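PDB 7KPO: response regulator from Vibrio cholerae O1 biovar El Tor, which probably binds DNA as the DNA-binding domain of the sensor histidine kinase ChiS, which controls chitin-utilisation genes. Local coordinates for residues A[28-31]-A[32-35]; A[50-53]-A[54-58]; A[58-61]-A[62-65]; A[77-80]-A[81-85]. All coordinates share one frame; numbering follows the deposited sequence. Where two conformers were deposited one is given.

In the fold
All four contacts are local and partly buried. Contacts 1 and 2 each open a short helix with a hydroxyl and a bridging water, and Lys31 of contact 1 pairs with Asp56 of contact 2. Contact 3 follows on from contact 2 through Tyr58; it is a tight bend with apolar and proline-ring packing on one part and an exposed ion pair on another. Contact 4 ends helix 70-83 and meets contact 1 where Phe34 touches Tyr79 and Ile80. It lies on the opposite side of the chain's centre from contact 3. Its inner side is apolar, an aromatic pair lies on one flank, and a lysine on another binds sulfate at the subunit interface.

Contact 1. Residues A[28-31]-A[32-35]; sequences GQSK and FTFA
Ser30 and Thr33 face each other through their hydroxyls at the start of helix 31-38. Ser30 OG and Thr33 OG1 are 3.0 Å apart and hydrogen-bonded; either could be the donor. Ser30 is the N-cap. Its OG sits between the backbone N and the carbonyl carbon (chi1 63°), which turns it towards the first helical turn. Thr33 OG1 also holds water 1 at 2.6 Å. The same water accepts from Ser30 N at 3.0 Å. It therefore bridges a link that is direct in a classical capping box. In one of two modelled conformers, Gln29 OE1 takes a further bond from this water. The Gln29 chain bends at chi2 and crosses Thr33 obliquely, with Gln29 CB 3.8 Å from Thr33 CG2. Phe32 CB touches Ser30 OG, which lies near the plane of the ring, and the ring itself leads away. The Phe34 ring likewise has Lys31 O near its plane. Backbone bonds continue the helix: Phe34 N to Ser30 O, 3.0 Å, and Ala35 N to Lys31 O, 3.1 Å. Lys31 leads away from this turn, and its NZ forms a salt bridge with Asp56 of helix 53-57. Trp23 NE1 bonds Ser30 O and ties the cap to helix 2-27. Phe34, one turn on, touches Leu20 of that helix and also Ser76 and Ile80 of helix 70-83.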
loop_
_atom_site.group_PDB
_atom_site.type_symbol
_atom_site.label_atom_id
_atom_site.label_comp_id
_atom_site.label_asym_id
_atom_site.label_seq_id
_atom_site.Cartn_x
_atom_site.Cartn_y
_atom_site.Cartn_z
ATOM N N GLY A 28 -11.485 -0.424 -12.964
ATOM C CA GLY A 28 -12.534 -0.462 -14.002
ATOM C C GLY A 28 -12.047 -1.198 -15.246
ATOM O O GLY A 28 -12.722 -1.133 -16.290
ATOM N N GLN A 29 -10.891 -1.865 -15.140
ATOM C CA GLN A 29 -10.288 -2.634 -16.261
ATOM C C GLN A 29 -10.525 -4.133 -16.027
ATOM O O GLN A 29 -10.864 -4.528 -14.898
ATOM C CB GLN A 29 -8.785 -2.356 -16.372
ATOM C CG GLN A 29 -8.406 -0.882 -16.525
ATOM C CD GLN A 29 -8.654 -0.281 -17.891
ATOM O OE1 GLN A 29 -9.300 -0.864 -18.758
ATOM N NE2 GLN A 29 -8.122 0.913 -18.098
ATOM N N SER A 30 -10.351 -4.930 -17.075
ATOM C CA SER A 30 -10.550 -6.399 -16.997
ATOM C C SER A 30 -9.322 -7.137 -16.460
ATOM O O SER A 30 -8.233 -6.545 -16.361
ATOM C CB SER A 30 -10.864 -6.914 -18.369
ATOM O OG SER A 30 -9.757 -6.690 -19.238
ATOM N N LYS A 31 -9.523 -8.419 -16.156
ATOM C CA LYS A 31 -8.426 -9.343 -15.784
ATOM C C LYS A 31 -7.464 -9.401 -16.972
ATOM O O LYS A 31 -6.237 -9.350 -16.779
ATOM C CB LYS A 31 -9.004 -10.727 -15.484
ATOM C CG LYS A 31 -7.984 -11.850 -15.365
ATOM C CD LYS A 31 -8.615 -13.217 -15.184
ATOM C CE LYS A 31 -9.480 -13.622 -16.363
ATOM N NZ LYS A 31 -10.177 -14.909 -16.133
ATOM N N PHE A 32 -8.026 -9.479 -18.176
ATOM C CA PHE A 32 -7.192 -9.513 -19.399
ATOM C C PHE A 32 -6.230 -8.327 -19.394
ATOM O O PHE A 32 -5.032 -8.558 -19.714
ATOM C CB PHE A 32 -8.053 -9.468 -20.660
ATOM C CG PHE A 32 -7.251 -9.304 -21.923
ATOM C CD1 PHE A 32 -6.875 -8.045 -22.366
ATOM C CD2 PHE A 32 -6.848 -10.409 -22.650
ATOM C CE1 PHE A 32 -6.119 -7.896 -23.518
ATOM C CE2 PHE A 32 -6.101 -10.257 -23.809
ATOM C CZ PHE A 32 -5.740 -9.002 -24.240
ATOM N N THR A 33 -6.751 -7.126 -19.084
ATOM C CA THR A 33 -5.969 -5.860 -19.079
ATOM C C THR A 33 -4.896 -5.911 -17.988
ATOM O O THR A 33 -3.790 -5.400 -18.227
ATOM C CB THR A 33 -6.888 -4.644 -18.952
ATOM O OG1 THR A 33 -7.686 -4.653 -20.135
ATOM C CG2 THR A 33 -6.132 -3.341 -18.835
ATOM N N PHE A 34 -5.224 -6.445 -16.817
ATOM C CA PHE A 34 -4.172 -6.587 -15.786
ATOM C C PHE A 34 -2.994 -7.384 -16.372
ATOM O O PHE A 34 -1.839 -6.952 -16.229
ATOM C CB PHE A 34 -4.718 -7.269 -14.531
ATOM C CG PHE A 34 -3.624 -7.938 -13.749
ATOM C CD1 PHE A 34 -2.644 -7.192 -13.116
ATOM C CD2 PHE A 34 -3.531 -9.317 -13.720
ATOM C CE1 PHE A 34 -1.605 -7.815 -12.449
ATOM C CE2 PHE A 34 -2.495 -9.939 -13.046
ATOM C CZ PHE A 34 -1.537 -9.187 -12.411
ATOM N N ALA A 35 -3.286 -8.513 -17.019
ATOM C CA ALA A 35 -2.223 -9.385 -17.576
ATOM C C ALA A 35 -1.457 -8.668 -18.680
ATOM O O ALA A 35 -0.225 -8.680 -18.670
ATOM C CB ALA A 35 -2.853 -10.658 -18.131
HETATM O O HOH W 1 -9.819 -3.338 -19.530
#

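Contact 2. Residues A[50-53]-A[54-58]; sequences LQTR and TLDKY. With FMT (formic acid), chain H.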
loop_
_atom_site.group_PDB
_atom_site.type_symbol
_atom_site.label_atom_id
_atom_site.label_comp_id
_atom_site.label_asym_id
_atom_site.label_seq_id
_atom_site.Cartn_x
_atom_site.Cartn_y
_atom_site.Cartn_z
ATOM N N LEU A 50 -9.393 -14.634 -26.968
ATOM C CA LEU A 50 -8.182 -14.293 -26.165
ATOM C C LEU A 50 -8.446 -14.656 -24.702
ATOM O O LEU A 50 -9.492 -14.244 -24.171
ATOM C CB LEU A 50 -7.831 -12.807 -26.291
ATOM C CG LEU A 50 -7.381 -12.329 -27.671
ATOM C CD1 LEU A 50 -7.002 -10.858 -27.627
ATOM C CD2 LEU A 50 -6.211 -13.154 -28.189
ATOM N N GLN A 51 -7.522 -15.390 -24.082
ATOM C CA GLN A 51 -7.701 -15.823 -22.672
ATOM C C GLN A 51 -6.370 -15.758 -21.921
ATOM O O GLN A 51 -5.320 -16.011 -22.535
ATOM C CB GLN A 51 -8.190 -17.273 -22.598
ATOM C CG GLN A 51 -9.481 -17.560 -23.356
ATOM C CD GLN A 51 -10.710 -16.935 -22.742
ATOM O OE1 GLN A 51 -10.675 -16.375 -21.649
ATOM N NE2 GLN A 51 -11.827 -17.053 -23.440
ATOM N N THR A 52 -6.433 -15.428 -20.633
ATOM C CA THR A 52 -5.245 -15.453 -19.737
ATOM C C THR A 52 -5.219 -16.885 -19.197
ATOM O O THR A 52 -5.455 -17.085 -18.014
ATOM C CB THR A 52 -5.354 -14.351 -18.679
ATOM O OG1 THR A 52 -6.601 -14.494 -18.000
ATOM C CG2 THR A 52 -5.284 -12.965 -19.275
ATOM N N ARG A 53 -4.934 -17.826 -20.090
ATOM C CA ARG A 53 -5.023 -19.286 -19.809
ATOM C C ARG A 53 -4.272 -19.694 -18.532
ATOM O O ARG A 53 -4.881 -20.424 -17.725
ATOM C CB ARG A 53 -4.519 -20.078 -21.018
ATOM C CG ARG A 53 -4.819 -21.568 -20.952
ATOM C CD ARG A 53 -4.309 -22.276 -22.192
ATOM N NE ARG A 53 -2.862 -22.173 -22.306
ATOM C CZ ARG A 53 -2.164 -22.515 -23.379
ATOM N NH1 ARG A 53 -0.849 -22.388 -23.379
ATOM N NH2 ARG A 53 -2.784 -22.970 -24.455
ATOM N N THR A 54 -3.018 -19.287 -18.376
ATOM C CA THR A 54 -2.272 -19.738 -17.171
ATOM C C THR A 54 -2.765 -19.006 -15.918
ATOM O O THR A 54 -2.971 -19.667 -14.887
ATOM C CB THR A 54 -0.766 -19.602 -17.388
ATOM O OG1 THR A 54 -0.456 -20.269 -18.610
ATOM C CG2 THR A 54 0.029 -20.191 -16.245
ATOM N N LEU A 55 -2.932 -17.688 -15.996
ATOM C CA LEU A 55 -3.446 -16.923 -14.832
ATOM C C LEU A 55 -4.755 -17.553 -14.335
ATOM O O LEU A 55 -4.944 -17.683 -13.120
ATOM C CB LEU A 55 -3.682 -15.476 -15.273
ATOM C CG LEU A 55 -4.393 -14.575 -14.265
ATOM C CD1 LEU A 55 -3.626 -14.492 -12.952
ATOM C CD2 LEU A 55 -4.605 -13.187 -14.858
ATOM N N ASP A 56 -5.627 -17.950 -15.256
ATOM C CA ASP A 56 -6.953 -18.499 -14.868
ATOM C C ASP A 56 -6.789 -19.734 -13.980
ATOM O O ASP A 56 -7.658 -19.964 -13.134
ATOM C CB ASP A 56 -7.790 -18.819 -16.104
ATOM C CG ASP A 56 -8.216 -17.595 -16.893
ATOM O OD1 ASP A 56 -7.981 -16.467 -16.415
ATOM O OD2 ASP A 56 -8.797 -17.781 -17.974
ATOM N N LYS A 57 -5.713 -20.493 -14.160
ATOM C CA LYS A 57 -5.498 -21.729 -13.357
ATOM C C LYS A 57 -5.276 -21.382 -11.881
ATOM O O LYS A 57 -5.534 -22.241 -11.029
ATOM C CB LYS A 57 -4.293 -22.511 -13.887
ATOM C CG LYS A 57 -4.461 -23.059 -15.296
ATOM C CD LYS A 57 -3.261 -23.818 -15.808
ATOM C CE LYS A 57 -3.473 -24.336 -17.213
ATOM N NZ LYS A 57 -2.302 -25.102 -17.700
ATOM N N TYR A 58 -4.842 -20.159 -11.589
ATOM C CA TYR A 58 -4.518 -19.738 -10.202
ATOM C C TYR A 58 -5.763 -19.273 -9.447
ATOM O O TYR A 58 -5.632 -18.935 -8.264
ATOM C CB TYR A 58 -3.473 -18.621 -10.239
ATOM C CG TYR A 58 -2.081 -19.099 -10.563
ATOM C CD1 TYR A 58 -1.734 -19.524 -11.833
ATOM C CD2 TYR A 58 -1.098 -19.111 -9.591
ATOM C CE1 TYR A 58 -0.450 -19.961 -12.125
ATOM C CE2 TYR A 58 0.186 -19.551 -9.861
ATOM C CZ TYR A 58 0.514 -19.985 -11.129
ATOM O OH TYR A 58 1.786 -20.404 -11.397
HETATM C C FMT H . 2.024 -17.714 -18.586
HETATM O O1 FMT H . 1.231 -16.864 -18.223
HETATM O O2 FMT H . 1.771 -18.693 -19.436
HETATM O O HOH W 2 -9.168 -15.624 -19.612
#
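The carboxylate of Asp56 has Thr52 over one face. Thr52 OG1 donates to Asp56 OD1 at 2.9 Å, from 44° out of the carboxylate plane. Thr52 O lies over the same face, 3.0 Å from Asp56 CG. On the other side of the plane Lys31 NZ of helix 31-38 forms a salt bridge to OD1, which probably favours the charged carboxylate. OD1 is thus gripped by two donors. The side chains of Thr52 and Asp56 cross at about a right angle. Asp56 CG stands beside its own backbone N (chi1 -67°), which swings the carboxylate back over Thr52. Asp56 N completes the pairing with a bond of 2.9 Å to Thr52 O. Water 2 ties in the preceding strand. It donates to Asp56 OD2 at 2.7 Å and to Gln51 OE1 at 2.6 Å, and accepts from Thr52 N at 2.9 Å. Leu55 CD2 packs 3.9 Å from Thr52 OG1. On another side of the turn Thr54 OG1 donates to a formate, probably from the crystallisation liquor, that also binds Tyr44 and Arg42. Thr52 is the centre of an inverse gamma turn, closed by a weak bond from Arg53 N to Gln51 O, which passes the chain from strand 49-51 into the short helix 53-57.

Contact 3. Residues A[58-61]-A[62-65]; sequences YLRI and ETLP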
loop_
_atom_site.group_PDB
_atom_site.type_symbol
_atom_site.label_atom_id
_atom_site.label_comp_id
_atom_site.label_asym_id
_atom_site.label_seq_id
_atom_site.Cartn_x
_atom_site.Cartn_y
_atom_site.Cartn_z
ATOM N N TYR A 58 -4.842 -20.159 -11.589
ATOM C CA TYR A 58 -4.518 -19.738 -10.202
ATOM C C TYR A 58 -5.763 -19.273 -9.447
ATOM O O TYR A 58 -5.632 -18.935 -8.264
ATOM C CB TYR A 58 -3.473 -18.621 -10.239
ATOM C CG TYR A 58 -2.081 -19.099 -10.563
ATOM C CD1 TYR A 58 -1.734 -19.524 -11.833
ATOM C CD2 TYR A 58 -1.098 -19.111 -9.591
ATOM C CE1 TYR A 58 -0.450 -19.961 -12.125
ATOM C CE2 TYR A 58 0.186 -19.551 -9.861
ATOM C CZ TYR A 58 0.514 -19.985 -11.129
ATOM O OH TYR A 58 1.786 -20.404 -11.397
ATOM N N LEU A 59 -6.936 -19.335 -10.076
ATOM C CA LEU A 59 -8.155 -18.768 -9.443
ATOM C C LEU A 59 -9.007 -19.867 -8.808
ATOM O O LEU A 59 -10.036 -19.526 -8.218
ATOM C CB LEU A 59 -8.925 -17.963 -10.495
ATOM C CG LEU A 59 -8.099 -16.896 -11.224
ATOM C CD1 LEU A 59 -8.961 -16.111 -12.200
ATOM C CD2 LEU A 59 -7.407 -15.957 -10.242
ATOM N N ARG A 60 -8.573 -21.124 -8.908
ATOM C CA ARG A 60 -9.288 -22.271 -8.293
ATOM C C ARG A 60 -8.236 -23.238 -7.755
ATOM O O ARG A 60 -7.247 -23.507 -8.458
ATOM C CB ARG A 60 -10.193 -22.996 -9.299
ATOM C CG ARG A 60 -11.310 -22.135 -9.869
ATOM C CD ARG A 60 -12.221 -22.828 -10.873
ATOM N NE ARG A 60 -13.103 -23.856 -10.317
ATOM C CZ ARG A 60 -13.043 -25.167 -10.568
ATOM N NH1 ARG A 60 -12.139 -25.664 -11.397
ATOM N NH2 ARG A 60 -13.919 -25.981 -10.000
ATOM N N ILE A 61 -8.466 -23.786 -6.569
ATOM C CA ILE A 61 -7.474 -24.745 -6.017
ATOM C C ILE A 61 -7.388 -25.985 -6.924
ATOM O O ILE A 61 -6.296 -26.544 -7.032
ATOM C CB ILE A 61 -7.821 -25.093 -4.554
ATOM C CG1 ILE A 61 -6.651 -25.763 -3.833
ATOM C CG2 ILE A 61 -9.086 -25.932 -4.450
ATOM C CD1 ILE A 61 -5.405 -24.905 -3.730
ATOM N N GLU A 62 -8.482 -26.363 -7.587
ATOM C CA GLU A 62 -8.504 -27.586 -8.435
ATOM C C GLU A 62 -7.574 -27.461 -9.647
ATOM O O GLU A 62 -7.108 -28.503 -10.139
ATOM C CB GLU A 62 -9.913 -27.863 -8.965
ATOM C CG GLU A 62 -10.928 -28.253 -7.905
ATOM C CD GLU A 62 -11.574 -27.142 -7.097
ATOM O OE1 GLU A 62 -11.247 -25.959 -7.319
ATOM O OE2 GLU A 62 -12.450 -27.473 -6.270
ATOM N N THR A 63 -7.324 -26.238 -10.110
ATOM C CA THR A 63 -6.523 -26.030 -11.345
ATOM C C THR A 63 -5.143 -25.440 -11.043
ATOM O O THR A 63 -4.334 -25.333 -11.978
ATOM C CB THR A 63 -7.291 -25.119 -12.312
ATOM O OG1 THR A 63 -7.611 -23.903 -11.634
ATOM C CG2 THR A 63 -8.563 -25.759 -12.825
ATOM N N LEU A 64 -4.873 -25.075 -9.793
ATOM C CA LEU A 64 -3.571 -24.445 -9.468
ATOM C C LEU A 64 -2.449 -25.375 -9.920
ATOM O O LEU A 64 -2.454 -26.557 -9.584
ATOM C CB LEU A 64 -3.510 -24.193 -7.961
ATOM C CG LEU A 64 -2.240 -23.497 -7.485
ATOM C CD1 LEU A 64 -2.178 -22.066 -8.002
ATOM C CD2 LEU A 64 -2.160 -23.527 -5.972
ATOM N N PRO A 65 -1.446 -24.888 -10.687
ATOM C CA PRO A 65 -0.364 -25.759 -11.138
ATOM C C PRO A 65 0.382 -26.477 -10.007
ATOM O O PRO A 65 0.455 -25.976 -8.894
ATOM C CB PRO A 65 0.580 -24.800 -11.876
ATOM C CG PRO A 65 -0.345 -23.709 -12.370
ATOM C CD PRO A 65 -1.334 -23.527 -11.236
HETATM O O HOH W 3 -4.382 -28.201 -8.705
#
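Tyr58 meets Pro65 and Leu64 through apolar contact. The proline ring crosses the aromatic side chain at about a right angle. Pro65 CD sits over one face, 4.0 Å from the ring centroid and offset toward the rim, a CH-pi contact. Leu64 CD1 approaches obliquely, 3.5 Å from Tyr58 CD2. The leucine CG is anti to its backbone N (chi1 -178°), which carries the branched end to the CD2 side of the tyrosine. Its other methyl, CD2, reaches Ile61 CD1 at 4.2 Å. The Tyr58 hydroxyl bonds Arg69 N, so the ring is held at its far end too.

The charged contact is of a different kind. Arg60 and Glu62 lay their flat groups on one another, with planes 7° apart. Glu62 OE1 stands over the centre of the guanidinium, and 3.8 Å from Arg60 NH2. No N-H points at it, so this long salt bridge rests on charge alone. The bend of the Glu62 chain at chi2 (81°) folds the carboxylate back over the arginine. At the guanidinium edge lies Thr63 CG2.

Backbone bonds close the bend. Thr63 N donates to Arg60 O at 3.2 Å, and Leu64 N weakly to Ile61 O at 3.4 Å. Thr63 OG1 bonds Lys57 O, fixing the bend to the end of helix 53-57. Helical angles at Ile61 and Glu62 make residues 60-63 a type I beta turn. A second, weakly bonded turn at 61-64 overlaps it, in the loop between helices 53-57 and 70-83.

Contact 4. Residues A[77-80]-A[81-85]; sequences LDYI and LEHCK. With SO4 (sulfate ion), chain D.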
loop_
_atom_site.group_PDB
_atom_site.type_symbol
_atom_site.label_atom_id
_atom_site.label_comp_id
_atom_site.label_asym_id
_atom_site.label_seq_id
_atom_site.Cartn_x
_atom_site.Cartn_y
_atom_site.Cartn_z
ATOM N N LEU A 77 0.258 -9.279 -6.949
ATOM C CA LEU A 77 -0.339 -8.569 -5.791
ATOM C C LEU A 77 0.288 -7.171 -5.691
ATOM O O LEU A 77 -0.453 -6.193 -5.502
ATOM C CB LEU A 77 -0.102 -9.368 -4.503
ATOM C CG LEU A 77 -0.583 -10.822 -4.493
ATOM C CD1 LEU A 77 -0.297 -11.468 -3.150
ATOM C CD2 LEU A 77 -2.061 -10.933 -4.811
ATOM N N ASP A 78 1.610 -7.072 -5.849
ATOM C CA ASP A 78 2.313 -5.762 -5.754
ATOM C C ASP A 78 1.847 -4.823 -6.876
ATOM O O ASP A 78 1.629 -3.634 -6.605
ATOM C CB ASP A 78 3.830 -5.945 -5.804
ATOM C CG ASP A 78 4.422 -6.604 -4.569
ATOM O OD1 ASP A 78 3.709 -6.707 -3.555
ATOM O OD2 ASP A 78 5.589 -7.026 -4.642
ATOM N N TYR A 79 1.700 -5.343 -8.093
ATOM C CA TYR A 79 1.280 -4.505 -9.244
ATOM C C TYR A 79 -0.122 -3.941 -8.993
ATOM O O TYR A 79 -0.372 -2.735 -9.192
ATOM C CB TYR A 79 1.299 -5.319 -10.537
ATOM C CG TYR A 79 0.942 -4.515 -11.757
ATOM C CD1 TYR A 79 -0.379 -4.324 -12.126
ATOM C CD2 TYR A 79 1.927 -3.927 -12.533
ATOM C CE1 TYR A 79 -0.713 -3.577 -13.242
ATOM C CE2 TYR A 79 1.609 -3.177 -13.652
ATOM C CZ TYR A 79 0.283 -3.004 -14.010
ATOM O OH TYR A 79 -0.045 -2.271 -15.111
ATOM N N ILE A 80 -1.033 -4.813 -8.572
ATOM C CA ILE A 80 -2.437 -4.388 -8.313
ATOM C C ILE A 80 -2.459 -3.353 -7.180
ATOM O O ILE A 80 -3.149 -2.328 -7.332
ATOM C CB ILE A 80 -3.311 -5.630 -8.069
ATOM C CG1 ILE A 80 -3.444 -6.401 -9.388
ATOM C CG2 ILE A 80 -4.659 -5.241 -7.481
ATOM C CD1 ILE A 80 -4.036 -7.782 -9.264
ATOM N N LEU A 81 -1.697 -3.574 -6.107
ATOM C CA LEU A 81 -1.685 -2.600 -4.978
ATOM C C LEU A 81 -0.992 -1.292 -5.410
ATOM O O LEU A 81 -1.379 -0.216 -4.909
ATOM C CB LEU A 81 -1.012 -3.251 -3.764
ATOM C CG LEU A 81 -1.805 -4.377 -3.097
ATOM C CD1 LEU A 81 -0.958 -5.101 -2.061
ATOM C CD2 LEU A 81 -3.090 -3.846 -2.469
ATOM N N GLU A 82 -0.040 -1.365 -6.339
ATOM C CA GLU A 82 0.674 -0.160 -6.845
ATOM C C GLU A 82 -0.299 0.727 -7.634
ATOM O O GLU A 82 -0.209 1.961 -7.507
ATOM C CB GLU A 82 1.834 -0.582 -7.753
ATOM C CG GLU A 82 2.603 0.577 -8.367
ATOM C CD GLU A 82 3.380 1.432 -7.382
ATOM O OE1 GLU A 82 3.710 0.927 -6.289
ATOM O OE2 GLU A 82 3.643 2.605 -7.704
ATOM N N HIS A 83 -1.193 0.102 -8.404
ATOM C CA HIS A 83 -2.116 0.849 -9.300
ATOM C C HIS A 83 -3.504 1.088 -8.702
ATOM O O HIS A 83 -4.216 1.950 -9.240
ATOM C CB HIS A 83 -2.191 0.112 -10.643
ATOM C CG HIS A 83 -0.899 0.168 -11.387
ATOM N ND1 HIS A 83 -0.570 1.235 -12.200
ATOM C CD2 HIS A 83 0.161 -0.668 -11.415
ATOM C CE1 HIS A 83 0.627 1.042 -12.714
ATOM N NE2 HIS A 83 1.097 -0.116 -12.251
ATOM N N CYS A 84 -3.863 0.371 -7.642
ATOM C CA CYS A 84 -5.204 0.494 -7.007
ATOM C C CYS A 84 -4.986 0.860 -5.538
ATOM O O CYS A 84 -4.517 0.002 -4.772
ATOM C CB CYS A 84 -5.984 -0.802 -7.184
ATOM S SG CYS A 84 -6.170 -1.291 -8.920
ATOM N N LYS A 85 -5.339 2.090 -5.166
ATOM C CA LYS A 85 -5.025 2.610 -3.809
ATOM C C LYS A 85 -6.226 2.651 -2.864
ATOM O O LYS A 85 -5.974 2.705 -1.652
ATOM C CB LYS A 85 -4.459 4.025 -3.952
ATOM C CG LYS A 85 -3.154 4.125 -4.721
ATOM C CD LYS A 85 -2.077 3.251 -4.132
ATOM C CE LYS A 85 -0.707 3.494 -4.718
ATOM N NZ LYS A 85 0.254 2.481 -4.224
HETATM S S SO4 D . 0.546 1.715 -0.850
HETATM O O1 SO4 D . 0.389 0.598 -1.746
HETATM O O2 SO4 D . -0.337 1.558 0.282
HETATM O O3 SO4 D . 0.212 2.932 -1.541
HETATM O O4 SO4 D . 1.915 1.768 -0.403
#
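Cys84 N donates to Ile80 O at 2.8 Å, and Asp78 O takes Glu82 N at the same 2.8 Å. Leu81 N to Leu77 O and His83 N to Tyr79 O extend this helical pattern. Ile80 O also receives a weak bond from His83 N. Cys84 is the first residue to leave helical angles, so the helix ends here.

Beyond that point Lys85 folds back, its chain bent at chi2. Its NZ bonds Leu81 O at 3.2 Å, a carbonyl in the last turn. The same NZ donates to the sulfate oxygens O3 at 2.7 Å and O1 at 3.1 Å. Arg91, together with Arg91 and Arg98 of the second subunit, also binds this ion, which probably comes from the crystallisation liquor. The anion thus gathers basic groups from both chains.

Tyr79 and His83 form an oblique aromatic pair. Their centroids are 4.2 Å apart and the planes meet at 35°. His83 CD2 lies over the centre of the tyrosine ring, 3.5 Å from Tyr79 CZ. Tyr79 O is in the plane of the imidazole at its edge, near CD2. The Tyr79 ring leaves on the side of its own carbonyl carbon (chi1 -177°), which sends it outward and inclined toward the C-terminal end of the helix, where the imidazole of His83 leans back over it.

On the inner side Leu77 and Ile80 pack on Ala19 of helix 2-27, and Cys84 on Trp23. Leu77 and Leu81 lean on helix 89-106, where Arg98 pairs with Asp78. Tyr79 and Ile80 face helix 31-38.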